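Long-range contacts in malate dehydrogenase (Pyrococcus horikoshii, PDB 1V9N), which catalyses the NAD-dependent interconversion of (S)-malate and oxaloacetate, a step of the tricarboxylic acid cycle: residues Asn10-Lys16 / Leu336-Arg342; Val57-Lys61 / Glu347-Ile351; Ala112-Ile117 / Glu288-Pro292; Ala139-Ile144 / Leu172-Thr176; Leu154-Thr158 / Ala229-Leu233. All blocks are in the same frame, centred on the assembly; numbering follows the deposited sequence.

Contact 1. Residues Asn10-Lys16 / Leu336-Arg342; sequences NYIRVPK and LGIPIYR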
# COMPACT_ATOMS: atom_id res chain seq x y z
N ASN A 10 -3.50 -1.15 36.99
CA ASN A 10 -4.61 -1.87 36.38
C ASN A 10 -4.17 -3.01 35.47
O ASN A 10 -4.98 -3.55 34.72
CB ASN A 10 -5.49 -0.91 35.58
CG ASN A 10 -6.11 0.17 36.43
OD1 ASN A 10 -6.83 -0.12 37.39
ND2 ASN A 10 -5.83 1.42 36.09
N TYR A 11 -2.90 -3.38 35.54
CA TYR A 11 -2.38 -4.47 34.72
C TYR A 11 -1.67 -5.53 35.53
O TYR A 11 -1.08 -5.24 36.57
CB TYR A 11 -1.43 -3.92 33.65
CG TYR A 11 -2.12 -3.18 32.52
CD1 TYR A 11 -2.70 -1.94 32.73
CD2 TYR A 11 -2.19 -3.74 31.25
CE1 TYR A 11 -3.35 -1.26 31.70
CE2 TYR A 11 -2.84 -3.08 30.21
CZ TYR A 11 -3.41 -1.84 30.44
OH TYR A 11 -4.06 -1.19 29.41
N ILE A 12 -1.73 -6.77 35.05
CA ILE A 12 -1.09 -7.89 35.72
C ILE A 12 -0.13 -8.61 34.78
O ILE A 12 -0.50 -9.02 33.68
CB ILE A 12 -2.14 -8.92 36.22
CG1 ILE A 12 -3.14 -8.25 37.15
CG2 ILE A 12 -1.44 -10.07 36.93
CD1 ILE A 12 -4.14 -7.35 36.45
N ARG A 13 1.11 -8.77 35.22
CA ARG A 13 2.12 -9.46 34.42
C ARG A 13 1.81 -10.95 34.39
O ARG A 13 1.64 -11.57 35.44
CB ARG A 13 3.52 -9.23 35.00
CG ARG A 13 4.44 -8.42 34.11
CD ARG A 13 3.98 -6.98 33.99
NE ARG A 13 4.80 -6.23 33.04
CZ ARG A 13 4.69 -4.93 32.82
NH1 ARG A 13 3.80 -4.21 33.49
NH2 ARG A 13 5.47 -4.33 31.93
N VAL A 14 1.74 -11.51 33.19
CA VAL A 14 1.47 -12.93 33.03
C VAL A 14 2.57 -13.56 32.19
O VAL A 14 2.83 -13.12 31.07
CB VAL A 14 0.11 -13.16 32.32
CG1 VAL A 14 -0.14 -14.65 32.17
CG2 VAL A 14 -1.01 -12.51 33.10
N PRO A 15 3.24 -14.59 32.72
CA PRO A 15 4.32 -15.25 31.98
C PRO A 15 3.85 -15.65 30.58
O PRO A 15 2.85 -16.34 30.43
CB PRO A 15 4.63 -16.46 32.86
CG PRO A 15 4.38 -15.93 34.23
CD PRO A 15 3.08 -15.18 34.06
N LYS A 16 4.59 -15.20 29.58
CA LYS A 16 4.27 -15.49 28.19
C LYS A 16 3.84 -16.95 28.01
O LYS A 16 2.78 -17.23 27.45
CB LYS A 16 5.48 -15.18 27.30
CG LYS A 16 5.26 -15.36 25.81
CD LYS A 16 5.41 -16.80 25.39
CE LYS A 16 5.26 -16.95 23.89
NZ LYS A 16 5.38 -18.36 23.45
N LEU A 336 9.97 -9.96 31.45
CA LEU A 336 9.27 -9.16 32.45
C LEU A 336 7.83 -9.65 32.56
O LEU A 336 7.15 -9.42 33.56
CB LEU A 336 9.31 -7.69 32.04
CG LEU A 336 9.12 -6.60 33.10
CD1 LEU A 336 9.50 -5.25 32.52
CD2 LEU A 336 7.69 -6.60 33.60
N GLY A 337 7.37 -10.34 31.52
CA GLY A 337 6.01 -10.86 31.51
C GLY A 337 5.06 -10.00 30.70
O GLY A 337 5.29 -8.80 30.53
N ILE A 338 3.98 -10.61 30.21
CA ILE A 338 3.00 -9.89 29.41
C ILE A 338 1.95 -9.22 30.29
O ILE A 338 1.24 -9.88 31.04
CB ILE A 338 2.26 -10.84 28.44
CG1 ILE A 338 3.28 -11.56 27.55
CG2 ILE A 338 1.25 -10.06 27.61
CD1 ILE A 338 2.67 -12.62 26.66
N PRO A 339 1.82 -7.89 30.19
CA PRO A 339 0.84 -7.14 30.98
C PRO A 339 -0.57 -7.26 30.43
O PRO A 339 -0.84 -6.85 29.30
CB PRO A 339 1.37 -5.72 30.92
CG PRO A 339 1.94 -5.66 29.54
CD PRO A 339 2.69 -6.97 29.44
N ILE A 340 -1.47 -7.81 31.23
CA ILE A 340 -2.86 -7.97 30.83
C ILE A 340 -3.76 -7.13 31.73
O ILE A 340 -3.70 -7.23 32.95
CB ILE A 340 -3.31 -9.44 30.92
CG1 ILE A 340 -2.44 -10.31 30.01
CG2 ILE A 340 -4.78 -9.57 30.54
CD1 ILE A 340 -2.79 -11.78 30.03
N TYR A 341 -4.58 -6.29 31.11
CA TYR A 341 -5.49 -5.41 31.84
C TYR A 341 -6.27 -6.20 32.90
O TYR A 341 -6.38 -7.42 32.82
CB TYR A 341 -6.45 -4.74 30.85
CG TYR A 341 -7.29 -3.63 31.44
CD1 TYR A 341 -6.69 -2.53 32.06
CD2 TYR A 341 -8.68 -3.65 31.34
CE1 TYR A 341 -7.45 -1.48 32.57
CE2 TYR A 341 -9.45 -2.61 31.85
CZ TYR A 341 -8.83 -1.53 32.46
OH TYR A 341 -9.60 -0.50 32.96
N ARG A 342 -6.81 -5.49 33.88
CA ARG A 342 -7.57 -6.11 34.96
C ARG A 342 -8.87 -6.75 34.49
O ARG A 342 -9.08 -7.95 34.68
CB ARG A 342 -7.88 -5.08 36.05
CG ARG A 342 -8.43 -3.75 35.54
CD ARG A 342 -8.84 -2.80 36.66
NE ARG A 342 -10.15 -3.15 37.24
CZ ARG A 342 -10.36 -4.15 38.09
NH1 ARG A 342 -9.36 -4.92 38.49
NH2 ARG A 342 -11.59 -4.38 38.54

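Contact 2. Residues Val57-Lys61 / Glu347-Ile351; sequences VQRLK and ELNEI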
# COMPACT_ATOMS: atom_id res chain seq x y z
N VAL A 57 -5.09 -11.63 23.38
CA VAL A 57 -6.02 -12.49 24.12
C VAL A 57 -7.37 -11.83 24.37
O VAL A 57 -8.38 -12.52 24.57
CB VAL A 57 -5.43 -12.93 25.47
CG1 VAL A 57 -4.19 -13.76 25.25
CG2 VAL A 57 -5.11 -11.71 26.32
N GLN A 58 -7.40 -10.51 24.37
CA GLN A 58 -8.63 -9.77 24.59
C GLN A 58 -9.69 -10.19 23.56
O GLN A 58 -10.87 -9.91 23.73
CB GLN A 58 -8.37 -8.27 24.46
CG GLN A 58 -9.60 -7.42 24.69
CD GLN A 58 -9.49 -6.06 24.03
OE1 GLN A 58 -9.52 -5.96 22.80
NE2 GLN A 58 -9.36 -5.02 24.83
N ARG A 59 -9.24 -10.87 22.51
CA ARG A 59 -10.12 -11.31 21.44
C ARG A 59 -10.39 -12.80 21.49
O ARG A 59 -10.92 -13.37 20.54
CB ARG A 59 -9.47 -10.99 20.11
CG ARG A 59 -9.04 -9.56 20.01
CD ARG A 59 -10.10 -8.76 19.34
NE ARG A 59 -9.65 -8.27 18.05
CZ ARG A 59 -10.44 -7.62 17.21
NH1 ARG A 59 -11.70 -7.42 17.55
NH2 ARG A 59 -9.97 -7.16 16.06
N LEU A 60 -9.99 -13.44 22.58
CA LEU A 60 -10.21 -14.87 22.70
C LEU A 60 -11.71 -15.15 22.82
O LEU A 60 -12.21 -16.14 22.30
CB LEU A 60 -9.48 -15.41 23.93
CG LEU A 60 -9.64 -16.91 24.14
CD1 LEU A 60 -8.95 -17.66 23.00
CD2 LEU A 60 -9.04 -17.30 25.49
N LYS A 61 -12.43 -14.26 23.50
CA LYS A 61 -13.87 -14.42 23.67
C LYS A 61 -14.59 -14.42 22.32
O LYS A 61 -15.63 -15.06 22.17
CB LYS A 61 -14.43 -13.31 24.56
CG LYS A 61 -14.33 -11.92 23.95
CD LYS A 61 -14.97 -10.88 24.85
CE LYS A 61 -14.93 -9.50 24.21
NZ LYS A 61 -15.60 -8.47 25.05
N GLU A 347 -12.19 -11.50 32.56
CA GLU A 347 -12.89 -12.06 31.41
C GLU A 347 -12.33 -13.43 31.03
O GLU A 347 -13.08 -14.36 30.76
CB GLU A 347 -12.78 -11.08 30.25
CG GLU A 347 -13.35 -11.54 28.92
CD GLU A 347 -13.15 -10.49 27.83
OE1 GLU A 347 -13.75 -9.40 27.94
OE2 GLU A 347 -12.39 -10.76 26.87
N LEU A 348 -11.00 -13.54 31.01
CA LEU A 348 -10.35 -14.80 30.65
C LEU A 348 -10.61 -15.91 31.67
O LEU A 348 -10.75 -17.07 31.30
CB LEU A 348 -8.84 -14.59 30.48
CG LEU A 348 -8.41 -13.62 29.38
CD1 LEU A 348 -6.89 -13.58 29.30
CD2 LEU A 348 -8.99 -14.07 28.04
N ASN A 349 -10.66 -15.55 32.95
CA ASN A 349 -10.92 -16.56 33.97
C ASN A 349 -12.38 -17.02 33.90
O ASN A 349 -12.68 -18.17 34.20
CB ASN A 349 -10.58 -16.01 35.36
CG ASN A 349 -9.08 -15.95 35.60
OD1 ASN A 349 -8.36 -16.92 35.36
ND2 ASN A 349 -8.61 -14.80 36.09
N GLU A 350 -13.27 -16.12 33.50
CA GLU A 350 -14.68 -16.47 33.36
C GLU A 350 -14.80 -17.47 32.20
O GLU A 350 -15.57 -18.44 32.28
CB GLU A 350 -15.51 -15.22 33.07
CG GLU A 350 -16.99 -15.49 32.79
CD GLU A 350 -17.70 -16.19 33.95
OE1 GLU A 350 -17.37 -17.36 34.23
OE2 GLU A 350 -18.58 -15.56 34.57
N ILE A 351 -14.05 -17.24 31.14
CA ILE A 351 -14.05 -18.13 29.98
C ILE A 351 -13.55 -19.50 30.43
O ILE A 351 -14.10 -20.54 30.03
CB ILE A 351 -13.12 -17.62 28.85
CG1 ILE A 351 -13.75 -16.41 28.17
CG2 ILE A 351 -12.84 -18.73 27.85
CD1 ILE A 351 -12.91 -15.83 27.04
O HOH W 1 -11.09 -12.67 25.56
O HOH W 2 -16.25 -9.90 28.05

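Contact 3. Residues Ala112-Ile117 / Glu288-Pro292; sequences AKDTGI and EHFIP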
# COMPACT_ATOMS: atom_id res chain seq x y z
N ALA A 112 6.99 -19.50 -3.85
CA ALA A 112 8.04 -18.51 -4.06
C ALA A 112 9.40 -19.21 -4.09
O ALA A 112 10.24 -18.95 -4.96
CB ALA A 112 8.00 -17.46 -2.93
N LYS A 113 9.60 -20.09 -3.13
CA LYS A 113 10.84 -20.84 -3.03
C LYS A 113 11.14 -21.56 -4.35
O LYS A 113 12.27 -21.55 -4.84
CB LYS A 113 10.73 -21.85 -1.89
CG LYS A 113 11.96 -22.69 -1.62
CD LYS A 113 11.81 -23.41 -0.28
CE LYS A 113 11.59 -22.40 0.84
NZ LYS A 113 11.22 -23.00 2.15
N ASP A 114 10.10 -22.15 -4.94
CA ASP A 114 10.26 -22.90 -6.18
C ASP A 114 10.23 -22.11 -7.48
O ASP A 114 10.82 -22.54 -8.48
CB ASP A 114 9.19 -24.00 -6.26
CG ASP A 114 9.18 -24.88 -5.02
OD1 ASP A 114 10.23 -24.97 -4.35
OD2 ASP A 114 8.13 -25.50 -4.73
N THR A 115 9.56 -20.96 -7.48
CA THR A 115 9.45 -20.17 -8.70
C THR A 115 9.92 -18.72 -8.57
O THR A 115 10.08 -18.03 -9.58
CB THR A 115 7.99 -20.12 -9.16
OG1 THR A 115 7.23 -19.31 -8.25
CG2 THR A 115 7.39 -21.53 -9.18
N GLY A 116 10.12 -18.28 -7.34
CA GLY A 116 10.54 -16.90 -7.12
C GLY A 116 9.39 -16.07 -6.59
O GLY A 116 9.60 -15.15 -5.80
N ILE A 117 8.17 -16.40 -7.00
CA ILE A 117 6.97 -15.66 -6.57
C ILE A 117 5.85 -16.57 -6.07
O ILE A 117 5.64 -17.65 -6.60
CB ILE A 117 6.38 -14.80 -7.72
CG1 ILE A 117 7.42 -13.81 -8.23
CG2 ILE A 117 5.15 -14.04 -7.21
CD1 ILE A 117 7.83 -12.77 -7.21
N GLU A 288 16.20 -14.31 -3.08
CA GLU A 288 17.31 -14.99 -3.76
C GLU A 288 17.16 -15.09 -5.29
O GLU A 288 18.15 -15.04 -6.02
CB GLU A 288 17.50 -16.40 -3.17
CG GLU A 288 18.75 -17.15 -3.62
CD GLU A 288 20.05 -16.55 -3.10
OE1 GLU A 288 20.01 -15.69 -2.19
OE2 GLU A 288 21.13 -16.94 -3.60
N HIS A 289 15.93 -15.22 -5.77
CA HIS A 289 15.67 -15.30 -7.20
C HIS A 289 15.97 -13.97 -7.89
O HIS A 289 16.11 -13.92 -9.12
CB HIS A 289 14.21 -15.67 -7.48
CG HIS A 289 13.93 -17.15 -7.47
ND1 HIS A 289 13.74 -17.87 -6.31
CD2 HIS A 289 13.82 -18.03 -8.49
CE1 HIS A 289 13.52 -19.13 -6.61
NE2 HIS A 289 13.56 -19.26 -7.93
N PHE A 290 16.07 -12.90 -7.11
CA PHE A 290 16.34 -11.57 -7.65
C PHE A 290 17.79 -11.15 -7.43
O PHE A 290 18.51 -10.86 -8.39
CB PHE A 290 15.40 -10.55 -7.02
CG PHE A 290 13.99 -10.64 -7.52
CD1 PHE A 290 13.53 -9.79 -8.52
CD2 PHE A 290 13.12 -11.61 -7.01
CE1 PHE A 290 12.23 -9.89 -9.00
CE2 PHE A 290 11.82 -11.71 -7.49
CZ PHE A 290 11.37 -10.85 -8.49
N ILE A 291 18.22 -11.11 -6.17
CA ILE A 291 19.59 -10.75 -5.85
C ILE A 291 20.04 -11.58 -4.66
O ILE A 291 19.21 -12.16 -3.96
CB ILE A 291 19.73 -9.24 -5.49
CG1 ILE A 291 18.91 -8.93 -4.24
CG2 ILE A 291 19.27 -8.38 -6.67
CD1 ILE A 291 19.19 -7.55 -3.66
N PRO A 292 21.36 -11.67 -4.41
CA PRO A 292 21.79 -12.47 -3.26
C PRO A 292 21.14 -11.95 -1.98
O PRO A 292 21.12 -10.74 -1.73
CB PRO A 292 23.31 -12.29 -3.27
CG PRO A 292 23.61 -12.17 -4.75
CD PRO A 292 22.52 -11.23 -5.22

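Contact 4. Residues Ala139-Ile144 / Leu172-Thr176; sequences AEEGMI and LAAPT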
# COMPACT_ATOMS: atom_id res chain seq x y z
N ALA A 139 9.48 -13.58 6.05
CA ALA A 139 10.76 -12.94 6.36
C ALA A 139 11.69 -13.89 7.12
O ALA A 139 12.90 -13.89 6.88
CB ALA A 139 10.53 -11.66 7.17
N GLU A 140 11.13 -14.68 8.03
CA GLU A 140 11.93 -15.62 8.80
C GLU A 140 12.46 -16.73 7.89
O GLU A 140 13.31 -17.53 8.29
CB GLU A 140 11.11 -16.24 9.94
CG GLU A 140 10.66 -15.25 11.02
CD GLU A 140 11.81 -14.50 11.69
OE1 GLU A 140 12.98 -14.91 11.52
OE2 GLU A 140 11.54 -13.51 12.41
N GLU A 141 11.94 -16.78 6.67
CA GLU A 141 12.38 -17.77 5.69
C GLU A 141 13.34 -17.13 4.68
O GLU A 141 13.74 -17.77 3.72
CB GLU A 141 11.18 -18.38 4.96
CG GLU A 141 10.26 -19.19 5.85
CD GLU A 141 10.94 -20.42 6.42
OE1 GLU A 141 11.43 -21.25 5.62
OE2 GLU A 141 11.00 -20.56 7.66
N GLY A 142 13.70 -15.87 4.92
CA GLY A 142 14.61 -15.17 4.02
C GLY A 142 13.93 -14.61 2.78
O GLY A 142 14.56 -14.47 1.73
N MSE A 143 12.65 -14.27 2.90
CA MSE A 143 11.89 -13.74 1.78
C MSE A 143 11.05 -12.54 2.20
O MSE A 143 10.89 -12.26 3.38
CB MSE A 143 10.95 -14.82 1.24
CG MSE A 143 11.64 -16.13 0.93
SE MSE A 143 10.40 -17.48 0.35
CE MSE A 143 11.58 -19.02 0.49
N ILE A 144 10.51 -11.82 1.22
CA ILE A 144 9.65 -10.67 1.50
C ILE A 144 8.23 -11.20 1.62
O ILE A 144 7.75 -11.95 0.76
CB ILE A 144 9.69 -9.62 0.37
CG1 ILE A 144 11.10 -9.01 0.28
CG2 ILE A 144 8.62 -8.54 0.63
CD1 ILE A 144 11.27 -8.03 -0.85
N LEU A 172 4.03 -5.76 5.54
CA LEU A 172 5.17 -6.17 4.74
C LEU A 172 6.34 -6.41 5.67
O LEU A 172 6.68 -5.57 6.51
CB LEU A 172 5.56 -5.11 3.70
CG LEU A 172 6.71 -5.54 2.77
CD1 LEU A 172 6.60 -4.81 1.45
CD2 LEU A 172 8.07 -5.28 3.42
N ALA A 173 6.94 -7.59 5.54
CA ALA A 173 8.08 -7.95 6.36
C ALA A 173 9.22 -8.32 5.43
O ALA A 173 9.01 -8.96 4.40
CB ALA A 173 7.74 -9.13 7.26
N ALA A 174 10.43 -7.89 5.76
CA ALA A 174 11.60 -8.21 4.96
C ALA A 174 12.74 -8.53 5.90
O ALA A 174 12.87 -7.93 6.96
CB ALA A 174 11.96 -7.03 4.07
N PRO A 175 13.59 -9.51 5.55
CA PRO A 175 14.71 -9.85 6.43
C PRO A 175 15.80 -8.78 6.37
O PRO A 175 15.96 -8.09 5.36
CB PRO A 175 15.18 -11.20 5.89
CG PRO A 175 14.90 -11.08 4.42
CD PRO A 175 13.54 -10.41 4.38
N THR A 176 16.54 -8.63 7.47
CA THR A 176 17.64 -7.67 7.53
C THR A 176 18.84 -8.37 8.19
O THR A 176 18.79 -9.57 8.46
CB THR A 176 17.29 -6.42 8.37
OG1 THR A 176 17.38 -6.75 9.76
CG2 THR A 176 15.87 -5.94 8.06

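Contact 5. Residues Leu154-Thr158 / Ala229-Leu233; sequences LVAPT and ALLPL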
# COMPACT_ATOMS: atom_id res chain seq x y z
N LEU A 154 -16.33 -0.52 9.15
CA LEU A 154 -16.10 0.36 10.29
C LEU A 154 -15.64 1.75 9.87
O LEU A 154 -15.66 2.68 10.67
CB LEU A 154 -15.03 -0.24 11.21
CG LEU A 154 -15.33 -1.51 12.02
CD1 LEU A 154 -14.05 -2.30 12.21
CD2 LEU A 154 -15.93 -1.13 13.36
N VAL A 155 -15.23 1.89 8.61
CA VAL A 155 -14.73 3.17 8.10
C VAL A 155 -15.64 3.80 7.06
O VAL A 155 -16.28 3.10 6.27
CB VAL A 155 -13.31 2.98 7.49
CG1 VAL A 155 -12.70 4.34 7.14
CG2 VAL A 155 -12.42 2.23 8.47
N ALA A 156 -15.69 5.13 7.05
CA ALA A 156 -16.52 5.86 6.10
C ALA A 156 -15.71 6.36 4.92
O ALA A 156 -14.63 6.94 5.09
CB ALA A 156 -17.20 7.04 6.80
N PRO A 157 -16.21 6.15 3.70
CA PRO A 157 -15.48 6.61 2.52
C PRO A 157 -15.42 8.14 2.52
O PRO A 157 -16.27 8.80 3.13
CB PRO A 157 -16.31 6.06 1.37
CG PRO A 157 -17.71 6.09 1.92
CD PRO A 157 -17.50 5.55 3.32
N THR A 158 -14.41 8.68 1.84
CA THR A 158 -14.23 10.12 1.77
C THR A 158 -15.46 10.80 1.17
O THR A 158 -15.82 10.56 0.02
CB THR A 158 -12.99 10.47 0.93
OG1 THR A 158 -11.84 9.85 1.50
CG2 THR A 158 -12.78 11.99 0.89
N ALA A 229 -18.28 6.26 13.00
CA ALA A 229 -17.41 5.58 12.05
C ALA A 229 -15.98 6.08 12.15
O ALA A 229 -15.74 7.22 12.55
CB ALA A 229 -17.93 5.79 10.63
N LEU A 230 -15.03 5.21 11.81
CA LEU A 230 -13.62 5.58 11.85
C LEU A 230 -13.27 6.36 10.59
O LEU A 230 -14.00 6.31 9.60
CB LEU A 230 -12.74 4.32 11.93
CG LEU A 230 -12.82 3.49 13.21
CD1 LEU A 230 -12.07 2.18 13.04
CD2 LEU A 230 -12.24 4.29 14.37
N LEU A 231 -12.17 7.09 10.65
CA LEU A 231 -11.71 7.89 9.52
C LEU A 231 -10.56 7.17 8.82
O LEU A 231 -9.77 6.48 9.47
CB LEU A 231 -11.25 9.27 10.02
CG LEU A 231 -11.91 10.55 9.48
CD1 LEU A 231 -13.43 10.43 9.50
CD2 LEU A 231 -11.46 11.74 10.31
N PRO A 232 -10.45 7.29 7.49
CA PRO A 232 -9.37 6.62 6.76
C PRO A 232 -8.07 7.40 6.93
O PRO A 232 -8.09 8.61 7.18
CB PRO A 232 -9.86 6.65 5.32
CG PRO A 232 -10.58 7.97 5.27
CD PRO A 232 -11.37 7.97 6.56
N LEU A 233 -6.94 6.70 6.80
CA LEU A 233 -5.64 7.36 6.91
C LEU A 233 -5.68 8.62 6.06
O LEU A 233 -6.13 8.60 4.92
CB LEU A 233 -4.53 6.43 6.42
CG LEU A 233 -3.10 6.99 6.46
CD1 LEU A 233 -2.74 7.39 7.88
CD2 LEU A 233 -2.11 5.94 5.94

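Contact 1. Residues Asn10-Lys16 / Leu336-Arg342
Tyr11, with CG anti to its carbonyl carbon (chi1 -73°), turns one face of its ring to Tyr341, whose CG is anti to the backbone N (chi1 -170°). The pair forms an edge-to-face stack, the edge of Tyr341 turned to the face of Tyr11; the Tyr341 CA also sits over that face as a CH-pi contact. Both belong to a two-stranded antiparallel sheet made by strands 11-14 and 338-341, which joins the N-terminal part of the chain to the C-terminal region. Four backbone bonds pair Ile12 with Ile340 and Val14 with Ile338, among them Val14 N to Ile338 O at 2.7 Å. On the same side of the sheet as the tyrosines, the guanidinium of Arg13 lies with one face on Pro339 CB, while NH2 makes a salt bridge to Glu3. Replacing Arg13 with an alanine would probably leave Glu3 without this partner and uncover Pro339. On the opposite face of the sheet, Val14 and Ile340 meet through CG2 and CD1, with Leu19 of helix 16-29 against Ile340. Ile338 CD1 reaches Lys16 CA, just beyond strand 11-14, at 3.6 Å.

Contact 2. Residues Val57-Lys61 / Glu347-Ile351
Helix 342-355 packs by Glu347, Leu348 and Ile351 on the first turn of helix 60-69 and the short 3-10 segment before it, and water joins the polar side of the seam. Here Glu347 and Lys61 cross at about a right angle, each extended beyond CG. The aliphatic part of the lysine passes the carboxylate, CD lying 3.3 Å from Glu347 OE2, and its NZ makes a salt bridge to OE1 at 3.6 Å. One water donates to Glu347 OE2 (2.7 Å) and to Val57 O, and accepts from Lys61 N (2.9 Å), so the carboxylate is linked to the amino-terminal turn of helix 60-69, whose dipole would probably help to stabilise its charge. A second water donates to Glu347 OE1 at 2.6 Å. The apolar side is built largely from methyl groups: Leu348 CD1 meets Val57 CG2 at 3.9 Å, its CD2 meets Leu60 CD2, and Ile351 CD1 rests on Lys61 CB at 3.8 Å. Helix 16-29 lies alongside, with Phe22 against Leu60 and Leu348 and Leu19 and Ile23 against Val57, while Leu348 also touches the C-terminal Leu360.

Contact 3. Residues Ala112-Ile117 / Glu288-Pro292
The imidazole of His289 lies flat over the end of helix 97-115. One face of the ring takes Gly116 CA, 3.4 Å above the plane and over its centre, in a CH-pi contact; Thr115 C sits over the same face, offset toward the rim. At the edge, in the ring plane, Lys113 O is 3.2 Å from His289 CE1. The Phe290 ring turns its edge to this segment instead, CE2 meeting Ile117 CD1 at 4.1 Å, with the two side chains crossing at about a right angle. The His289 CG stands anti to its carbonyl carbon (chi1 -86°), which brings the ring over the glycine, and a hydrogen bond from ND1 to Asp286 helps to fix its rotation. Gly116 has a positive phi (106°), as the first residue to leave the helix, and a CB there would come within 3.1 Å of His289 CG; the bare CA lets the ring settle closely. Putting an alanine at His289 would probably open a gap over Gly116 and leave Asp286 without its imidazole partner. A backbone hydrogen bond between Gly116 and Asp286 also ties the helix end to the start of the 286-292 loop. The second subunit borders this contact: its Tyr87 ring meets Phe290, and its Arg82 bonds to Glu288 O. The arrangement is that of a glycine-terminated helix in a beta-alpha-beta crossover, where helix 97-115 turns into strand 117-125 beside the loop that leaves the neighbouring antiparallel strand 278-285.

Contact 4. Residues Ala139-Ile144 / Leu172-Thr176
Ala139 and Ile144, at the two ends of the connection between helix 132-139 and strand 144-149, make a buried apolar contact with the end of the adjacent strand 170-174. The helix finishes in a Schellman motif with Gly142 as its C-prime residue: phi is positive (81°), Met143 N bonds back to the O of the residue before Ala139, and Gly142 N bonds to Ala139 O at 2.9 Å. Small groups allow a close fit, Ala139 CB resting on Ala173 CB at 3.8 Å. The Pro175 ring tucks into the turn, with CB 3.7 Å from Ala139 O, CG against Gly142 and CD 3.4 Å from Met143 O. Having no N-H, the proline cannot donate a backbone hydrogen bond here. Where the strands run together, Ile144 CA makes a CA-H...O contact with Ala173 O at 3.4 Å. The Ile144 CG2 branch, anti to the backbone N, crosses Leu172 obliquely and reaches its CG at 4.2 Å. From the second subunit, Leu259 meets Ile144 and Met251 meets Leu172. In the seven-stranded mixed sheet, 144-149 lies between 278-285 and 170-174, both antiparallel to it, and Leu293 of helix 293-308 packs on Pro175.

Contact 5. Residues Leu154-Thr158 / Ala229-Leu233
Val155 and Leu230 stand at about a right angle, Val155 CG2 against Leu230 CB at 4.1 Å, and on the same side Leu154 CB touches Leu230 CD1. The CG1 branch of the valine is anti to the backbone N (chi1 -172°), a torsion that directs it past Leu230 O, at 3.4 Å, to the Pro232 ring, 3.9 Å from CD. On the far side of the bridged backbones, Ala156 CB and Ala229 CB face one another at 4.1 Å. Leu230 donates one backbone hydrogen bond and accepts another, making a single beta bridge. Leu230 N gives a straight bond to Leu154 O (2.8 Å, 170° at the hydrogen), lying in the carbonyl plane; Ala156 N reaches Leu230 O at 3.3 Å, nearly along the C=O axis. Leu154 and Val155 oppose Leu165 in a classic beta bulge, so the loop between strands 144-149 and 170-174 is paired with its own return and with the loop ahead of helix 242-258. The Thr158 side chain, touched by His243 and Tyr246 of helix 242-258, is about 4 Å from the bound NADPH. Pro232 CD lies 3.7 Å from Ala156 O, which is hydrogen-bonded to glycerol, probably from the crystallisation liquor.

Contacts 1 and 2 join the N-terminal part of the chain to its C-terminal part: their segments alternate in sequence, their centres are about 14 Å apart, and strand 338-341 of the first runs into helix 342-355 of the second. Contacts 3, 4 and 5 are nested within the loops these two close. Contacts 4 and 5 both lie inside the loop closed by contact 3. Contacts 3 and 4 touch, Lys113 CE meeting Met143 CE at 3.4 Å with centres about 12 Å apart, at the ends of inner strands of the seven-stranded sheet. Contact 5 alternates with contact 4 along the chain, but its centre is about 31 Å away, near the coenzyme. Contacts 3 to 5 all reach the second subunit, whereas no other chain of the assembly touches contacts 1 and 2.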